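Local coordinates for protein lectin CEL-I, N-acetyl-D-galactosamine-specific C-type (Cucumaria echinata, PDB 1WMY) that binds calcium ions and, as a C-type lectin, recognises N-acetyl-D-galactosamine through a calcium-dependent site, at residues Gly99-Asn104 / Trp122-Ala127. Sequence-based numbering, arbitrary orientation.
Sequences GGQPDN and WNDNSA. With CA (calcium ion), chain D; CA (calcium ion), chain C; MPD ((4S)-2-methyl-2,4-pentanediol), chain F.
Gln101 OE1 and Asp103 OD2 from 99-104, with Asn123 OD1 and Asp124 OD1 from 122-127, converge on a single calcium ion, which Asp124 also binds through its backbone O. Asp124 OD1 to the calcium ion is 2.4 Å, and Glu109 adds a further oxygen. Gln101 OE1 and Asn123 OD1 sit 2.8 Å apart as co-ligands rather than as a hydrogen-bonded pair, and their amide planes stand 89° to each other. The chain of Gln101 bends at chi2 (-59°) to bring the amide round to the metal.

Asp124 works with both carboxylate oxygens. Its OD2 accepts a hydrogen bond from Asn104 N at 2.7 Å on its syn lone pair, and another from a water bound to a second calcium ion, which Asn104 OD1 helps to bind together with Asp77, Glu81, Glu109 and Asp110. Asp103 N reaches Asp124 OD1 at 3.3 Å, 28° out of the carboxylate plane. Pro102 CB also lies 3.5 Å from Asp124 OD2; the peptide before Pro102 is cis, as in the Gln-Pro-Asp motif of galactose-type C-type lectins.

A methylpentanediol supplies two ligands to the first calcium ion, O2 and O4: Gln101 NE2 donates to O4 (2.8 Å) and Asn123 ND2 to O2, while Gln113 also binds Asn123 ND2. These amides and Asp103 belong to the N-acetyl-D-galactosamine site, so the diol probably mimics the sugar's paired hydroxyls.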
ATOM      1  N   GLY A  99       7.077 -33.758 -10.240  1.00 28.06           N
ATOM      2  CA  GLY A  99       7.086 -34.828 -11.228  1.00 28.54           C
ATOM      3  C   GLY A  99       5.693 -35.337 -11.449  1.00 25.53           C
ATOM      4  O   GLY A  99       4.957 -35.557 -10.491  1.00 24.14           O
ATOM      5  N   GLY A 100       5.347 -35.508 -12.727  1.00 24.87           N
ATOM      6  CA  GLY A 100       4.095 -36.054 -13.162  1.00 24.72           C
ATOM      7  C   GLY A 100       2.971 -35.041 -13.166  1.00 24.25           C
ATOM      8  O   GLY A 100       1.803 -35.392 -13.325  1.00 22.26           O
ATOM      9  N   GLN A 101       3.336 -33.776 -12.945  1.00 24.28           N
ATOM     10  CA  GLN A 101       2.363 -32.665 -12.971  1.00 23.17           C
ATOM     11  C   GLN A 101       2.719 -31.618 -14.052  1.00 23.08           C
ATOM     12  O   GLN A 101       3.868 -31.448 -14.376  1.00 22.64           O
ATOM     13  CB  GLN A 101       2.319 -32.020 -11.605  1.00 23.02           C
ATOM     14  CG  GLN A 101       2.075 -32.967 -10.418  1.00 23.26           C
ATOM     15  CD  GLN A 101       0.789 -33.712 -10.519  1.00 23.06           C
ATOM     16  OE1 GLN A 101      -0.195 -33.179 -11.083  1.00 24.20           O
ATOM     17  NE2 GLN A 101       0.768 -34.973 -10.005  1.00 20.73           N
ATOM     18  N   PRO A 102       1.744 -30.858 -14.567  1.00 21.81           N
ATOM     19  CA  PRO A 102       0.336 -30.949 -14.219  1.00 21.26           C
ATOM     20  C   PRO A 102      -0.331 -32.068 -15.033  1.00 22.07           C
ATOM     21  O   PRO A 102      -0.064 -32.151 -16.243  1.00 23.16           O
ATOM     22  CB  PRO A 102      -0.193 -29.561 -14.591  1.00 22.06           C
ATOM     23  CG  PRO A 102       0.639 -29.085 -15.733  1.00 18.79           C
ATOM     24  CD  PRO A 102       2.005 -29.767 -15.530  1.00 23.05           C
ATOM     25  N   ASP A 103      -1.147 -32.922 -14.413  1.00 21.35           N
ATOM     26  CA  ASP A 103      -1.696 -34.109 -15.116  1.00 22.48           C
ATOM     27  C   ASP A 103      -3.207 -34.007 -15.363  1.00 22.58           C
ATOM     28  O   ASP A 103      -3.777 -34.840 -16.039  1.00 24.66           O
ATOM     29  CB  ASP A 103      -1.377 -35.368 -14.361  1.00 22.99           C
ATOM     30  CG  ASP A 103      -2.021 -35.370 -12.943  1.00 23.24           C
ATOM     31  OD1 ASP A 103      -1.921 -36.383 -12.223  1.00 20.88           O
ATOM     32  OD2 ASP A 103      -2.653 -34.392 -12.510  1.00 19.88           O
ATOM     33  N   ASN A 104      -3.861 -32.934 -14.915  1.00 22.38           N
ATOM     34  CA  ASN A 104      -5.307 -32.745 -15.189  1.00 21.65           C
ATOM     35  C   ASN A 104      -6.094 -34.003 -14.783  1.00 22.90           C
ATOM     36  O   ASN A 104      -6.918 -34.551 -15.583  1.00 21.18           O
ATOM     37  CB  ASN A 104      -5.571 -32.455 -16.686  1.00 20.78           C
ATOM     38  CG  ASN A 104      -6.953 -31.772 -16.887  1.00 21.62           C
ATOM     39  OD1 ASN A 104      -7.338 -30.946 -16.099  1.00 14.41           O
ATOM     40  ND2 ASN A 104      -7.693 -32.178 -17.938  1.00 24.31           N
ATOM     41  N   TRP A 122       4.795 -27.832  -7.389  1.00 25.34           N
ATOM     42  CA  TRP A 122       3.416 -27.513  -7.772  1.00 23.01           C
ATOM     43  C   TRP A 122       2.625 -28.729  -8.201  1.00 22.75           C
ATOM     44  O   TRP A 122       3.109 -29.580  -8.874  1.00 24.64           O
ATOM     45  CB  TRP A 122       3.459 -26.529  -8.931  1.00 23.66           C
ATOM     46  CG  TRP A 122       4.172 -25.278  -8.651  1.00 19.44           C
ATOM     47  CD1 TRP A 122       4.759 -24.901  -7.479  1.00 19.82           C
ATOM     48  CD2 TRP A 122       4.326 -24.202  -9.552  1.00 22.02           C
ATOM     49  NE1 TRP A 122       5.324 -23.647  -7.617  1.00 20.28           N
ATOM     50  CE2 TRP A 122       5.078 -23.193  -8.885  1.00 23.38           C
ATOM     51  CE3 TRP A 122       3.941 -23.989 -10.886  1.00 20.41           C
ATOM     52  CZ2 TRP A 122       5.370 -21.946  -9.493  1.00 21.46           C
ATOM     53  CZ3 TRP A 122       4.251 -22.806 -11.489  1.00 18.20           C
ATOM     54  CH2 TRP A 122       4.960 -21.781 -10.799  1.00 20.25           C
ATOM     55  N   ASN A 123       1.351 -28.775  -7.813  1.00 22.46           N
ATOM     56  CA  ASN A 123       0.418 -29.760  -8.332  1.00 20.96           C
ATOM     57  C   ASN A 123      -0.807 -28.989  -8.847  1.00 19.68           C
ATOM     58  O   ASN A 123      -1.104 -27.879  -8.401  1.00 18.26           O
ATOM     59  CB  ASN A 123       0.001 -30.656  -7.191  1.00 21.50           C
ATOM     60  CG  ASN A 123      -1.093 -31.608  -7.588  1.00 19.79           C
ATOM     61  OD1 ASN A 123      -1.000 -32.248  -8.612  1.00 18.41           O
ATOM     62  ND2 ASN A 123      -2.102 -31.744  -6.761  1.00 23.71           N
ATOM     63  N   ASP A 124      -1.497 -29.554  -9.837  1.00 20.50           N
ATOM     64  CA  ASP A 124      -2.810 -29.082 -10.213  1.00 18.33           C
ATOM     65  C   ASP A 124      -3.854 -29.943  -9.506  1.00 20.36           C
ATOM     66  O   ASP A 124      -3.716 -31.162  -9.412  1.00 18.53           O
ATOM     67  CB  ASP A 124      -3.028 -29.101 -11.704  1.00 19.06           C
ATOM     68  CG  ASP A 124      -2.865 -30.483 -12.346  1.00 17.75           C
ATOM     69  OD1 ASP A 124      -2.269 -31.375 -11.732  1.00 19.29           O
ATOM     70  OD2 ASP A 124      -3.310 -30.698 -13.494  1.00 16.54           O
ATOM     71  N   ASN A 125      -4.922 -29.301  -9.057  1.00 18.49           N
ATOM     72  CA  ASN A 125      -5.945 -29.988  -8.332  1.00 20.09           C
ATOM     73  C   ASN A 125      -7.327 -29.441  -8.745  1.00 20.34           C
ATOM     74  O   ASN A 125      -7.455 -28.571  -9.594  1.00 19.24           O
ATOM     75  CB  ASN A 125      -5.660 -29.845  -6.846  1.00 19.00           C
ATOM     76  CG  ASN A 125      -6.153 -31.027  -6.013  1.00 20.71           C
ATOM     77  OD1 ASN A 125      -7.226 -31.589  -6.245  1.00 22.23           O
ATOM     78  ND2 ASN A 125      -5.420 -31.309  -4.954  1.00 19.64           N
ATOM     79  N   SER A 126      -8.364 -29.970  -8.135  1.00 20.77           N
ATOM     80  CA  SER A 126      -9.684 -29.740  -8.636  1.00 22.37           C
ATOM     81  C   SER A 126     -10.429 -28.659  -7.835  1.00 24.34           C
ATOM     82  O   SER A 126      -9.971 -28.178  -6.826  1.00 22.05           O
ATOM     83  CB  SER A 126     -10.463 -31.070  -8.583  1.00 24.26           C
ATOM     84  OG  SER A 126     -10.757 -31.357  -7.224  1.00 26.16           O
ATOM     85  N   ALA A 127     -11.634 -28.349  -8.301  1.00 27.16           N
ATOM     86  CA  ALA A 127     -12.502 -27.365  -7.665  1.00 29.34           C
ATOM     87  C   ALA A 127     -13.114 -27.877  -6.360  1.00 31.26           C
ATOM     88  O   ALA A 127     -13.703 -27.123  -5.639  1.00 34.18           O
ATOM     89  CB  ALA A 127     -13.636 -26.909  -8.643  1.00 29.59           C
TER
HETATM   90 CA    CA D 202      -2.566 -33.214 -10.300  1.00 17.45          CA
HETATM   91 CA    CA C 201      -6.333 -28.572 -16.216  1.00 13.13          CA
HETATM   92  C1  MPD F 301      -5.067 -35.795  -7.254  1.00 40.23           C
HETATM   93  C2  MPD F 301      -3.759 -35.054  -7.200  1.00 32.84           C
HETATM   94  O2  MPD F 301      -3.771 -33.954  -8.155  1.00 27.60           O
HETATM   95  CM  MPD F 301      -3.666 -34.559  -5.760  1.00 34.49           C
HETATM   96  C3  MPD F 301      -2.587 -35.963  -7.551  1.00 33.89           C
HETATM   97  C4  MPD F 301      -2.634 -36.460  -8.974  1.00 31.54           C
HETATM   98  O4  MPD F 301      -1.952 -35.601  -9.849  1.00 25.53           O
HETATM   99  C5  MPD F 301      -2.033 -37.825  -9.108  1.00 36.77           C
HETATM  100  O   HOH W   1      -4.094 -29.588 -15.756  1.00 16.28           O